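Local coordinates for Serine/threonine-protein kinase PknI (Mycobacterium tuberculosis, PDB 5XLM) that phosphorylates serine and threonine residues of target proteins and slows mycobacterial growth in the infected host, represented here by its extracellular sensor domain, at residues I44-Q49 and G148-T153; N63-F68 and S173-L178; T90-P95 and P180-P185; F100-G105 and Q134-R139. One frame throughout, in Å; residues are numbered along the deposited sequence.

Interaction 1: I44-Q49 and G148-T153; sequences IQRSKQ and GEMVVT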
loop_
_atom_site.group_PDB
_atom_site.type_symbol
_atom_site.label_atom_id
_atom_site.label_comp_id
_atom_site.label_asym_id
_atom_site.label_seq_id
_atom_site.Cartn_x
_atom_site.Cartn_y
_atom_site.Cartn_z
ATOM N N ILE A 44 -8.556 -0.989 1.028
ATOM C CA ILE A 44 -8.740 0.420 0.701
ATOM C C ILE A 44 -10.203 0.753 0.969
ATOM O O ILE A 44 -11.086 0.386 0.191
ATOM C CB ILE A 44 -8.350 0.714 -0.752
ATOM C CG1 ILE A 44 -6.902 0.294 -1.004
ATOM C CG2 ILE A 44 -8.526 2.191 -1.065
ATOM C CD1 ILE A 44 -5.894 1.040 -0.155
ATOM N N GLN A 45 -10.461 1.448 2.078
ATOM C CA GLN A 45 -11.824 1.658 2.565
ATOM C C GLN A 45 -12.416 2.898 1.899
ATOM O O GLN A 45 -12.505 3.983 2.480
ATOM C CB GLN A 45 -11.829 1.766 4.082
ATOM C CG GLN A 45 -11.223 0.555 4.765
ATOM C CD GLN A 45 -11.097 0.732 6.259
ATOM O OE1 GLN A 45 -11.031 1.855 6.759
ATOM N NE2 GLN A 45 -11.068 -0.379 6.987
ATOM N N ARG A 46 -12.849 2.712 0.650
ATOM C CA ARG A 46 -13.420 3.795 -0.142
ATOM C C ARG A 46 -14.776 4.261 0.370
ATOM O O ARG A 46 -15.262 5.304 -0.082
ATOM C CB ARG A 46 -13.532 3.366 -1.609
ATOM C CG ARG A 46 -12.282 3.654 -2.434
ATOM C CD ARG A 46 -12.391 3.105 -3.850
ATOM N NE ARG A 46 -11.264 3.524 -4.680
ATOM C CZ ARG A 46 -10.123 2.849 -4.792
ATOM N NH1 ARG A 46 -9.152 3.309 -5.567
ATOM N NH2 ARG A 46 -9.955 1.711 -4.129
ATOM N N SER A 47 -15.393 3.534 1.304
ATOM C CA SER A 47 -16.619 4.019 1.926
ATOM C C SER A 47 -16.367 5.187 2.869
ATOM O O SER A 47 -17.332 5.783 3.358
ATOM C CB SER A 47 -17.314 2.891 2.687
ATOM O OG SER A 47 -16.492 2.392 3.728
ATOM N N LYS A 48 -15.102 5.517 3.137
ATOM C CA LYS A 48 -14.734 6.625 4.011
ATOM C C LYS A 48 -13.917 7.677 3.270
ATOM O O LYS A 48 -13.184 8.448 3.898
ATOM C CB LYS A 48 -13.958 6.108 5.222
ATOM C CG LYS A 48 -14.696 5.063 6.041
ATOM C CD LYS A 48 -13.704 4.190 6.795
ATOM C CE LYS A 48 -14.355 3.468 7.961
ATOM N NZ LYS A 48 -13.360 2.649 8.708
ATOM N N GLN A 49 -14.029 7.717 1.946
ATOM C CA GLN A 49 -13.258 8.653 1.141
ATOM C C GLN A 49 -13.672 10.093 1.430
ATOM O O GLN A 49 -14.859 10.398 1.575
ATOM C CB GLN A 49 -13.450 8.335 -0.340
ATOM C CG GLN A 49 -12.804 9.320 -1.280
ATOM C CD GLN A 49 -12.832 8.841 -2.713
ATOM O OE1 GLN A 49 -12.816 7.637 -2.977
ATOM N NE2 GLN A 49 -12.880 9.778 -3.650
ATOM N N GLY A 148 -3.413 3.157 7.874
ATOM C CA GLY A 148 -2.953 4.335 7.175
ATOM C C GLY A 148 -3.992 4.915 6.244
ATOM O O GLY A 148 -5.184 4.923 6.562
ATOM N N GLU A 149 -3.556 5.403 5.087
ATOM C CA GLU A 149 -4.483 6.032 4.162
ATOM C C GLU A 149 -3.839 6.133 2.791
ATOM O O GLU A 149 -2.612 6.179 2.665
ATOM C CB GLU A 149 -4.903 7.423 4.649
ATOM C CG GLU A 149 -3.739 8.375 4.825
ATOM C CD GLU A 149 -4.134 9.678 5.490
ATOM O OE1 GLU A 149 -5.266 10.154 5.258
ATOM O OE2 GLU A 149 -3.306 10.224 6.252
ATOM N N MET A 150 -4.686 6.157 1.767
ATOM C CA MET A 150 -4.262 6.456 0.409
ATOM C C MET A 150 -4.524 7.933 0.141
ATOM O O MET A 150 -5.634 8.424 0.377
ATOM C CB MET A 150 -5.010 5.574 -0.590
ATOM C CG MET A 150 -4.525 5.665 -2.027
ATOM S SD MET A 150 -5.277 4.374 -3.040
ATOM C CE MET A 150 -5.299 5.154 -4.653
ATOM N N VAL A 151 -3.500 8.640 -0.327
ATOM C CA VAL A 151 -3.558 10.087 -0.506
ATOM C C VAL A 151 -3.461 10.386 -1.994
ATOM O O VAL A 151 -2.471 10.024 -2.645
ATOM C CB VAL A 151 -2.446 10.804 0.274
ATOM C CG1 VAL A 151 -2.541 12.306 0.070
ATOM C CG2 VAL A 151 -2.528 10.458 1.755
ATOM N N VAL A 152 -4.479 11.052 -2.528
ATOM C CA VAL A 152 -4.552 11.401 -3.941
ATOM C C VAL A 152 -4.635 12.918 -4.038
ATOM O O VAL A 152 -5.675 13.511 -3.724
ATOM C CB VAL A 152 -5.750 10.739 -4.634
ATOM C CG1 VAL A 152 -5.714 11.014 -6.127
ATOM C CG2 VAL A 152 -5.764 9.242 -4.355
ATOM N N THR A 153 -3.546 13.545 -4.475
ATOM C CA THR A 153 -3.476 14.994 -4.618
ATOM C C THR A 153 -3.653 15.369 -6.084
ATOM O O THR A 153 -2.920 14.875 -6.947
ATOM C CB THR A 153 -2.144 15.529 -4.090
ATOM O OG1 THR A 153 -1.894 14.984 -2.788
ATOM C CG2 THR A 153 -2.184 17.045 -3.991
#
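Ile44 and Met150 meet through their side chains, the methyl CG2 of Ile44 lying 4.4 Å from SD of Met150. The branch that makes this approach is placed by the first torsion of Ile44, which at -57° leaves CG1 beside the backbone N and sends CG2 out anti to that nitrogen. Met150 is almost fully stretched, with CG anti to its backbone N (chi1 -172°) and the following torsions also extended. An unbranched, flexible thioether suits this place because it can span a backbone separation of 7.5 Å between the CA atoms of Met150 and Ile44.

The methyl beyond the sulfur meets a different neighbour: Met150 CE lies 4.4 Å from NH1 of Arg46, a loose van der Waals approach. The long aliphatic chain of Arg46 is what carries its guanidinium that far.

Strand 165-174 pairs with both strand 38-51 and strand 146-154, so the contact reaches past an intervening strand of the antiparallel barrel-like sheet. On the Met150 side the strand is regular, whereas strand 38-51 is interrupted. Gln45 is the centre of an inverse gamma turn, closed by Arg46 N to Ile44 O at 3.0 Å, and a short 3-10 segment at Arg46 and Ser47 follows.

Lys48 folds back over this break, its NZ bonding OE1 of Gln45 at 3.1 Å from well above the carbonyl plane, while the amide NE2 of Gln45 reaches Glu43. Ser47 OG is held by Asp61. Glu149, pointing away from Ile44 and Arg46, pairs in a salt bridge with Arg139.

Interaction 2: N63-F68 and S173-L178; sequences NTWWAF and SRSGDL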
loop_
_atom_site.group_PDB
_atom_site.type_symbol
_atom_site.label_atom_id
_atom_site.label_comp_id
_atom_site.label_asym_id
_atom_site.label_seq_id
_atom_site.Cartn_x
_atom_site.Cartn_y
_atom_site.Cartn_z
ATOM N N ASN A 63 -10.574 -5.003 -0.992
ATOM C CA ASN A 63 -9.475 -5.773 -0.426
ATOM C C ASN A 63 -8.615 -6.356 -1.539
ATOM O O ASN A 63 -9.133 -6.843 -2.549
ATOM C CB ASN A 63 -9.993 -6.906 0.463
ATOM C CG ASN A 63 -10.736 -6.403 1.681
ATOM O OD1 ASN A 63 -10.150 -6.224 2.749
ATOM N ND2 ASN A 63 -12.034 -6.177 1.529
ATOM N N THR A 64 -7.299 -6.301 -1.346
ATOM C CA THR A 64 -6.335 -6.916 -2.248
ATOM C C THR A 64 -5.256 -7.586 -1.411
ATOM O O THR A 64 -5.044 -7.241 -0.246
ATOM C CB THR A 64 -5.704 -5.895 -3.207
ATOM O OG1 THR A 64 -5.142 -4.813 -2.455
ATOM C CG2 THR A 64 -6.743 -5.351 -4.177
ATOM N N TRP A 65 -4.571 -8.553 -2.013
ATOM C CA TRP A 65 -3.559 -9.333 -1.316
ATOM C C TRP A 65 -2.199 -9.139 -1.967
ATOM O O TRP A 65 -2.084 -9.087 -3.195
ATOM C CB TRP A 65 -3.934 -10.816 -1.280
ATOM C CG TRP A 65 -4.952 -11.109 -0.226
ATOM C CD1 TRP A 65 -4.715 -11.597 1.027
ATOM C CD2 TRP A 65 -6.365 -10.904 -0.318
ATOM N NE1 TRP A 65 -5.898 -11.723 1.715
ATOM C CE2 TRP A 65 -6.925 -11.300 0.913
ATOM C CE3 TRP A 65 -7.214 -10.430 -1.324
ATOM C CZ2 TRP A 65 -8.293 -11.240 1.165
ATOM C CZ3 TRP A 65 -8.574 -10.368 -1.070
ATOM C CH2 TRP A 65 -9.100 -10.771 0.164
ATOM N N TRP A 66 -1.170 -9.032 -1.127
ATOM C CA TRP A 66 0.171 -8.692 -1.570
ATOM C C TRP A 66 1.186 -9.558 -0.841
ATOM O O TRP A 66 0.970 -9.968 0.303
ATOM C CB TRP A 66 0.475 -7.207 -1.325
ATOM C CG TRP A 66 -0.502 -6.277 -1.980
ATOM C CD1 TRP A 66 -1.749 -5.946 -1.532
ATOM C CD2 TRP A 66 -0.310 -5.553 -3.200
ATOM N NE1 TRP A 66 -2.347 -5.066 -2.401
ATOM C CE2 TRP A 66 -1.483 -4.806 -3.432
ATOM C CE3 TRP A 66 0.742 -5.464 -4.117
ATOM C CZ2 TRP A 66 -1.635 -3.984 -4.546
ATOM C CZ3 TRP A 66 0.590 -4.644 -5.222
ATOM C CH2 TRP A 66 -0.590 -3.915 -5.427
ATOM N N ALA A 67 2.296 -9.833 -1.517
ATOM C CA ALA A 67 3.427 -10.538 -0.929
ATOM C C ALA A 67 4.523 -9.514 -0.661
ATOM O O ALA A 67 5.117 -8.969 -1.597
ATOM C CB ALA A 67 3.914 -11.654 -1.851
ATOM N N PHE A 68 4.776 -9.241 0.615
ATOM C CA PHE A 68 5.736 -8.230 1.034
ATOM C C PHE A 68 7.074 -8.870 1.383
ATOM O O PHE A 68 7.123 -9.948 1.984
ATOM C CB PHE A 68 5.217 -7.451 2.247
ATOM C CG PHE A 68 4.399 -6.239 1.900
ATOM C CD1 PHE A 68 4.957 -4.972 1.964
ATOM C CD2 PHE A 68 3.070 -6.363 1.527
ATOM C CE1 PHE A 68 4.207 -3.851 1.655
ATOM C CE2 PHE A 68 2.316 -5.244 1.216
ATOM C CZ PHE A 68 2.886 -3.988 1.280
ATOM N N SER A 173 -3.171 -6.072 7.051
ATOM C CA SER A 173 -3.038 -7.117 8.054
ATOM C C SER A 173 -2.318 -8.309 7.448
ATOM O O SER A 173 -2.580 -8.690 6.303
ATOM C CB SER A 173 -4.409 -7.534 8.603
ATOM O OG SER A 173 -5.383 -7.572 7.574
ATOM N N ARG A 174 -1.403 -8.889 8.221
ATOM C CA ARG A 174 -0.583 -9.989 7.734
ATOM C C ARG A 174 -1.357 -11.299 7.808
ATOM O O ARG A 174 -1.991 -11.602 8.823
ATOM C CB ARG A 174 0.708 -10.084 8.546
ATOM C CG ARG A 174 1.700 -11.105 8.019
ATOM C CD ARG A 174 2.965 -11.127 8.861
ATOM N NE ARG A 174 3.976 -12.025 8.307
ATOM C CZ ARG A 174 4.053 -13.324 8.579
ATOM N NH1 ARG A 174 3.172 -13.884 9.397
ATOM N NH2 ARG A 174 5.009 -14.063 8.031
ATOM N N SER A 175 -1.303 -12.077 6.729
ATOM C CA SER A 175 -2.008 -13.353 6.622
ATOM C C SER A 175 -0.969 -14.450 6.408
ATOM O O SER A 175 -0.783 -14.943 5.295
ATOM C CB SER A 175 -3.039 -13.317 5.484
ATOM O OG SER A 175 -3.895 -12.194 5.605
ATOM N N GLY A 176 -0.289 -14.827 7.485
ATOM C CA GLY A 176 0.701 -15.881 7.396
ATOM C C GLY A 176 1.935 -15.471 6.604
ATOM O O GLY A 176 2.181 -14.299 6.317
ATOM N N ASP A 177 2.714 -16.489 6.243
ATOM C CA ASP A 177 3.991 -16.287 5.577
ATOM C C ASP A 177 3.787 -16.028 4.086
ATOM O O ASP A 177 2.662 -15.974 3.577
ATOM C CB ASP A 177 4.898 -17.494 5.797
ATOM C CG ASP A 177 5.011 -17.882 7.258
ATOM O OD1 ASP A 177 4.835 -17.000 8.126
ATOM O OD2 ASP A 177 5.277 -19.070 7.537
ATOM N N LEU A 178 4.904 -15.866 3.373
ATOM C CA LEU A 178 4.860 -15.633 1.941
ATOM C C LEU A 178 4.316 -16.861 1.217
ATOM O O LEU A 178 4.371 -17.978 1.738
ATOM C CB LEU A 178 6.255 -15.301 1.414
ATOM C CG LEU A 178 6.855 -13.942 1.770
ATOM C CD1 LEU A 178 8.330 -13.922 1.422
ATOM C CD2 LEU A 178 6.116 -12.835 1.035
#
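Apolar packing joins the two segments at Ala67 and Leu178, where CB of Ala67 lies 3.8 Å from CD2 of Leu178. The same methyl presses close to the backbone, with Leu178 CD2 3.2 Å from the carbonyl O of Phe68. CG of Leu178 stands anti to its own carbonyl carbon (chi1 -71°), which carries the branched end to the strand, and the small Ala67 leaves room for it. Strand 38-51 pairs with both strand 62-72 and strand 165-174, so the contact passes over an intervening strand of the closed antiparallel sheet.

Polar approach across the contact is slight: Ser175 OG sits at the edge of the Trp65 indole, 4.4 Å from NE1, too far for a hydrogen bond.

The side-chain bonds of note lie within each segment. Trp66 NE1 donates to Thr64 OG1 at 2.8 Å, two residues back. After strand 165-174 ends, Arg174 NH2 forms a salt bridge with OD1 of the poorly ordered Asp177 at 2.9 Å, and the carbonyl O of Gly176 lies over the guanidinium face; Arg174 NE also reaches Asp37 O.

With no hydrogen bond between the segments, the departing chain is held against strand 62-72 chiefly by shape and apolar burial.

Interaction 3: T90-P95 and P180-P185; sequences TQAKTP and PAVTVP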
loop_
_atom_site.group_PDB
_atom_site.type_symbol
_atom_site.label_atom_id
_atom_site.label_comp_id
_atom_site.label_asym_id
_atom_site.label_seq_id
_atom_site.Cartn_x
_atom_site.Cartn_y
_atom_site.Cartn_z
ATOM N N THR A 90 -1.886 -17.789 -3.386
ATOM C CA THR A 90 -0.616 -18.475 -3.574
ATOM C C THR A 90 0.006 -18.191 -4.934
ATOM O O THR A 90 1.131 -18.632 -5.187
ATOM C CB THR A 90 -0.794 -19.989 -3.407
ATOM O OG1 THR A 90 -1.700 -20.481 -4.403
ATOM C CG2 THR A 90 -1.341 -20.317 -2.025
ATOM N N GLN A 91 -0.692 -17.466 -5.804
ATOM C CA GLN A 91 -0.215 -17.145 -7.141
ATOM C C GLN A 91 -0.223 -15.635 -7.341
ATOM O O GLN A 91 -1.087 -14.932 -6.806
ATOM C CB GLN A 91 -1.087 -17.823 -8.206
ATOM C CG GLN A 91 -0.672 -17.539 -9.641
ATOM C CD GLN A 91 -1.588 -18.201 -10.652
ATOM O OE1 GLN A 91 -2.614 -18.780 -10.292
ATOM N NE2 GLN A 91 -1.221 -18.121 -11.926
ATOM N N ALA A 92 0.751 -15.141 -8.101
ATOM C CA ALA A 92 0.778 -13.729 -8.442
ATOM C C ALA A 92 -0.412 -13.376 -9.330
ATOM O O ALA A 92 -1.021 -14.233 -9.975
ATOM C CB ALA A 92 2.087 -13.369 -9.142
ATOM N N LYS A 93 -0.741 -12.087 -9.350
ATOM C CA LYS A 93 -1.889 -11.619 -10.114
ATOM C C LYS A 93 -1.659 -11.813 -11.608
ATOM O O LYS A 93 -0.555 -11.604 -12.119
ATOM C CB LYS A 93 -2.153 -10.144 -9.807
ATOM C CG LYS A 93 -3.432 -9.586 -10.416
ATOM C CD LYS A 93 -4.667 -10.047 -9.659
ATOM C CE LYS A 93 -5.917 -9.385 -10.209
ATOM N NZ LYS A 93 -7.138 -9.784 -9.459
ATOM N N THR A 94 -2.714 -12.222 -12.310
ATOM C CA THR A 94 -2.682 -12.395 -13.758
ATOM C C THR A 94 -3.681 -11.432 -14.385
ATOM O O THR A 94 -4.879 -11.500 -14.063
ATOM C CB THR A 94 -3.007 -13.838 -14.152
ATOM O OG1 THR A 94 -4.331 -14.169 -13.717
ATOM C CG2 THR A 94 -2.016 -14.802 -13.517
ATOM N N PRO A 95 -3.260 -10.520 -15.278
ATOM C CA PRO A 95 -1.899 -10.335 -15.796
ATOM C C PRO A 95 -0.927 -9.778 -14.754
ATOM O O PRO A 95 -1.378 -9.274 -13.725
ATOM C CB PRO A 95 -2.099 -9.334 -16.939
ATOM C CG PRO A 95 -3.291 -8.551 -16.532
ATOM C CD PRO A 95 -4.198 -9.533 -15.845
ATOM N N PRO A 180 5.127 -19.615 -1.049
ATOM C CA PRO A 180 6.406 -20.173 -1.524
ATOM C C PRO A 180 6.500 -20.311 -3.035
ATOM O O PRO A 180 7.594 -20.578 -3.546
ATOM C CB PRO A 180 6.467 -21.545 -0.839
ATOM C CG PRO A 180 5.537 -21.431 0.334
ATOM C CD PRO A 180 4.438 -20.523 -0.117
ATOM N N ALA A 181 5.398 -20.130 -3.763
ATOM C CA ALA A 181 5.446 -20.191 -5.217
ATOM C C ALA A 181 5.843 -18.858 -5.836
ATOM O O ALA A 181 6.501 -18.840 -6.882
ATOM C CB ALA A 181 4.096 -20.645 -5.770
ATOM N N VAL A 182 5.473 -17.741 -5.213
ATOM C CA VAL A 182 5.693 -16.431 -5.816
ATOM C C VAL A 182 7.106 -15.951 -5.515
ATOM O O VAL A 182 7.707 -16.302 -4.494
ATOM C CB VAL A 182 4.633 -15.417 -5.329
ATOM C CG1 VAL A 182 4.932 -14.953 -3.907
ATOM C CG2 VAL A 182 4.541 -14.232 -6.283
ATOM N N THR A 183 7.652 -15.152 -6.431
ATOM C CA THR A 183 8.955 -14.516 -6.258
ATOM C C THR A 183 8.725 -13.020 -6.094
ATOM O O THR A 183 8.313 -12.342 -7.042
ATOM C CB THR A 183 9.881 -14.800 -7.441
ATOM O OG1 THR A 183 9.443 -14.060 -8.588
ATOM C CG2 THR A 183 9.886 -16.285 -7.779
ATOM N N VAL A 184 8.982 -12.506 -4.895
ATOM C CA VAL A 184 8.873 -11.072 -4.649
ATOM C C VAL A 184 10.211 -10.438 -5.007
ATOM O O VAL A 184 11.259 -10.916 -4.549
ATOM C CB VAL A 184 8.482 -10.774 -3.193
ATOM C CG1 VAL A 184 8.048 -9.320 -3.044
ATOM C CG2 VAL A 184 7.386 -11.717 -2.730
ATOM N N PRO A 185 10.235 -9.387 -5.827
ATOM C CA PRO A 185 11.515 -8.756 -6.184
ATOM C C PRO A 185 12.144 -8.090 -4.969
ATOM O O PRO A 185 11.532 -7.230 -4.334
ATOM C CB PRO A 185 11.120 -7.732 -7.255
ATOM C CG PRO A 185 9.677 -7.448 -6.989
ATOM C CD PRO A 185 9.093 -8.740 -6.495
#
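Thr90 and Ala181 come together where two irregular loops pass, their CA atoms 6.5 Å apart, and the CA atoms of Ala92 and Val182 are 6.2 Å apart. That spacing is wider than in a paired sheet, and no hydrogen bond links the backbones; Thr90 O stays 4.4 Å from Val182 N. Thr90, Pro180 and Ala181 have compact, turn-like backbone angles, whereas Ala92 and Val182 are extended, with psi 159° and 150°. Each segment therefore leaves a bend and straightens as it passes the other.

Two small side-chain contacts fill the gap. CB of Ala181 points at the other loop and lies 3.6 Å from the carbonyl O of Thr90. Further along, CB of Ala92 meets CG2 of Val182 at 3.9 Å, methyl against methyl. This branch of Val182 is anti to the backbone N, while chi1 of 76° puts CG1 in the crowded position between N and the carbonyl carbon. The beta-branched valine thus offers two methyls: CG2 turns to Ala92 while CG1 packs on Ala67. Alanine suits both close approaches because a single methyl fills the space without forcing the backbones farther apart. The hydroxyl of Thr90 is engaged elsewhere, hydrogen-bonded to Asp88.

Residues 90-95 belong to the loop connecting strand 77-83 to strand 100-105 and are tied back by backbone bonds of Gln91 with Asp85 and Lys93 with Met83. The other loop follows strand 165-174 and runs over the sheet, Val182 resting on strand 62-72 and Val184 on both 62-72 and 77-83.

Interaction 4: F100-G105 and Q134-R139; sequences FLMQFG and QLLALR
This is buried apolar packing near the middle of the domain, in which Met102 of strand 100-105 reaches across to Leu136 and Leu138 of strand 131-140. The two strands are not paired; each is hydrogen-bonded to strand 108-117, which lies between them in the sheet. The CA atoms of Met102 and Leu136 are accordingly 8.3 Å apart, and side chains must close the distance.

Met102 does so with its terminal methyl. CE lies 4.3 Å from CG of Leu136 and a similar 4.2 Å from CG of Leu138. Its closest approach is to the backbone, with Met102 CE 3.4 Å from the carbonyl O of Leu136. The chain runs out extended at chi2 and then bends at chi3 (76°), which turns CE toward strand 131-140. The sulfur takes part as well, with SD 4.2 Å from CD1 of Leu138, and the two side chains cross at about a right angle. Methionine suits this position because its slender, unbranched chain can bend into the gap, while the branched leucines present broad apolar surfaces to receive it.

Alternation along the strands sorts the residues: CB of Leu136 points toward strand 100-105, while those of Ala137 and Arg139 point away, and the Arg139 guanidinium finds polar partners such as Gln108. Phe100 extends the core by an edge-to-face contact with Trp66. Strand pairings run from 38-51 through 108-117 to 165-174, which pairs with 38-51 again and closes the ring; residues meeting over an intervening strand in this way are typical of the interior of an antiparallel beta barrel.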
loop_
_atom_site.group_PDB
_atom_site.type_symbol
_atom_site.label_atom_id
_atom_site.label_comp_id
_atom_site.label_asym_id
_atom_site.label_seq_id
_atom_site.Cartn_x
_atom_site.Cartn_y
_atom_site.Cartn_z
ATOM N N PHE A 100 5.115 -2.367 -6.256
ATOM C CA PHE A 100 5.318 -1.036 -5.706
ATOM C C PHE A 100 6.198 -1.124 -4.467
ATOM O O PHE A 100 6.263 -2.155 -3.793
ATOM C CB PHE A 100 3.980 -0.348 -5.386
ATOM C CG PHE A 100 3.318 -0.829 -4.120
ATOM C CD1 PHE A 100 2.488 -1.938 -4.133
ATOM C CD2 PHE A 100 3.497 -0.148 -2.927
ATOM C CE1 PHE A 100 1.867 -2.370 -2.974
ATOM C CE2 PHE A 100 2.882 -0.579 -1.765
ATOM C CZ PHE A 100 2.066 -1.690 -1.790
ATOM N N LEU A 101 6.889 -0.026 -4.182
ATOM C CA LEU A 101 7.898 0.015 -3.135
ATOM C C LEU A 101 7.456 0.950 -2.021
ATOM O O LEU A 101 6.810 1.971 -2.273
ATOM C CB LEU A 101 9.246 0.475 -3.700
ATOM C CG LEU A 101 9.644 -0.152 -5.040
ATOM C CD1 LEU A 101 10.931 0.460 -5.570
ATOM C CD2 LEU A 101 9.781 -1.665 -4.912
ATOM N N MET A 102 7.804 0.596 -0.786
ATOM C CA MET A 102 7.551 1.449 0.365
ATOM C C MET A 102 8.845 1.664 1.134
ATOM O O MET A 102 9.659 0.745 1.273
ATOM C CB MET A 102 6.484 0.859 1.293
ATOM C CG MET A 102 5.186 0.510 0.598
ATOM S SD MET A 102 3.837 0.180 1.744
ATOM C CE MET A 102 3.413 1.844 2.253
ATOM N N GLN A 103 9.031 2.885 1.623
ATOM C CA GLN A 103 10.194 3.258 2.414
ATOM C C GLN A 103 9.724 3.692 3.793
ATOM O O GLN A 103 8.810 4.515 3.909
ATOM C CB GLN A 103 10.980 4.384 1.735
ATOM C CG GLN A 103 12.209 4.838 2.500
ATOM C CD GLN A 103 13.054 5.817 1.706
ATOM O OE1 GLN A 103 12.766 6.105 0.541
ATOM N NE2 GLN A 103 14.104 6.335 2.333
ATOM N N PHE A 104 10.333 3.131 4.834
ATOM C CA PHE A 104 9.985 3.519 6.193
ATOM C C PHE A 104 10.736 4.785 6.577
ATOM O O PHE A 104 11.957 4.876 6.404
ATOM C CB PHE A 104 10.293 2.405 7.189
ATOM C CG PHE A 104 9.655 2.611 8.537
ATOM C CD1 PHE A 104 8.358 2.192 8.770
ATOM C CD2 PHE A 104 10.346 3.238 9.564
ATOM C CE1 PHE A 104 7.758 2.384 10.004
ATOM C CE2 PHE A 104 9.753 3.431 10.804
ATOM C CZ PHE A 104 8.455 3.004 11.023
ATOM N N GLY A 105 9.999 5.762 7.092
ATOM C CA GLY A 105 10.566 7.032 7.493
ATOM C C GLY A 105 9.544 7.862 8.238
ATOM O O GLY A 105 8.359 7.847 7.891
ATOM N N GLN A 134 -0.581 9.849 -6.309
ATOM C CA GLN A 134 -1.201 8.885 -5.413
ATOM C C GLN A 134 -0.124 8.111 -4.671
ATOM O O GLN A 134 0.858 7.662 -5.271
ATOM C CB GLN A 134 -2.114 7.926 -6.180
ATOM C CG GLN A 134 -3.111 8.637 -7.077
ATOM C CD GLN A 134 -4.190 7.714 -7.606
ATOM O OE1 GLN A 134 -4.191 6.515 -7.327
ATOM N NE2 GLN A 134 -5.120 8.273 -8.376
ATOM N N LEU A 135 -0.307 7.969 -3.361
ATOM C CA LEU A 135 0.629 7.220 -2.540
ATOM C C LEU A 135 -0.135 6.520 -1.429
ATOM O O LEU A 135 -1.259 6.898 -1.086
ATOM C CB LEU A 135 1.726 8.126 -1.957
ATOM C CG LEU A 135 1.351 9.379 -1.157
ATOM C CD1 LEU A 135 0.996 9.064 0.293
ATOM C CD2 LEU A 135 2.488 10.388 -1.217
ATOM N N LEU A 136 0.496 5.497 -0.865
ATOM C CA LEU A 136 -0.043 4.756 0.267
ATOM C C LEU A 136 0.847 4.984 1.480
ATOM O O LEU A 136 2.071 4.839 1.396
ATOM C CB LEU A 136 -0.135 3.262 -0.047
ATOM C CG LEU A 136 -0.732 2.389 1.058
ATOM C CD1 LEU A 136 -2.151 2.831 1.377
ATOM C CD2 LEU A 136 -0.698 0.919 0.668
ATOM N N ALA A 137 0.233 5.351 2.599
ATOM C CA ALA A 137 0.929 5.477 3.870
ATOM C C ALA A 137 0.367 4.438 4.824
ATOM O O ALA A 137 -0.854 4.311 4.956
ATOM C CB ALA A 137 0.778 6.882 4.458
ATOM N N LEU A 138 1.254 3.683 5.468
ATOM C CA LEU A 138 0.862 2.647 6.415
ATOM C C LEU A 138 1.656 2.828 7.698
ATOM O O LEU A 138 2.890 2.765 7.681
ATOM C CB LEU A 138 1.087 1.248 5.835
ATOM C CG LEU A 138 0.182 0.850 4.670
ATOM C CD1 LEU A 138 0.540 -0.539 4.182
ATOM C CD2 LEU A 138 -1.282 0.921 5.082
ATOM N N ARG A 139 0.951 3.051 8.804
ATOM C CA ARG A 139 1.596 3.270 10.087
ATOM C C ARG A 139 1.514 2.005 10.922
ATOM O O ARG A 139 0.405 1.493 11.145
ATOM C CB ARG A 139 0.948 4.436 10.822
ATOM C CG ARG A 139 1.167 5.773 10.138
ATOM C CD ARG A 139 -0.094 6.300 9.473
ATOM N NE ARG A 139 0.187 7.447 8.611
ATOM C CZ ARG A 139 -0.746 8.206 8.045
ATOM N NH1 ARG A 139 -2.029 7.948 8.257
ATOM N NH2 ARG A 139 -0.397 9.227 7.270
#

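Overall arrangement
All four contacts belong to one all-beta sensor domain whose antiparallel strand pairings close into a ring. Interactions 1 and 4 have centres 13 Å apart and share a strand boundary: Glu149 N and Val151 N probably bond to Ala137 O and Leu135 O. Interaction 2, about 15 Å from interaction 4, joins it through Phe68, whose ring packs on Phe100 and Met102. Interaction 3 lies outside the strands, 11 Å from interaction 2 and 26 Å from interaction 1, on the opposite side of the chain's centre. Interactions 1, 2 and 3 alternate along the sequence, late segments returning to lie against early ones, while interaction 4 falls between their halves and packs near the centre.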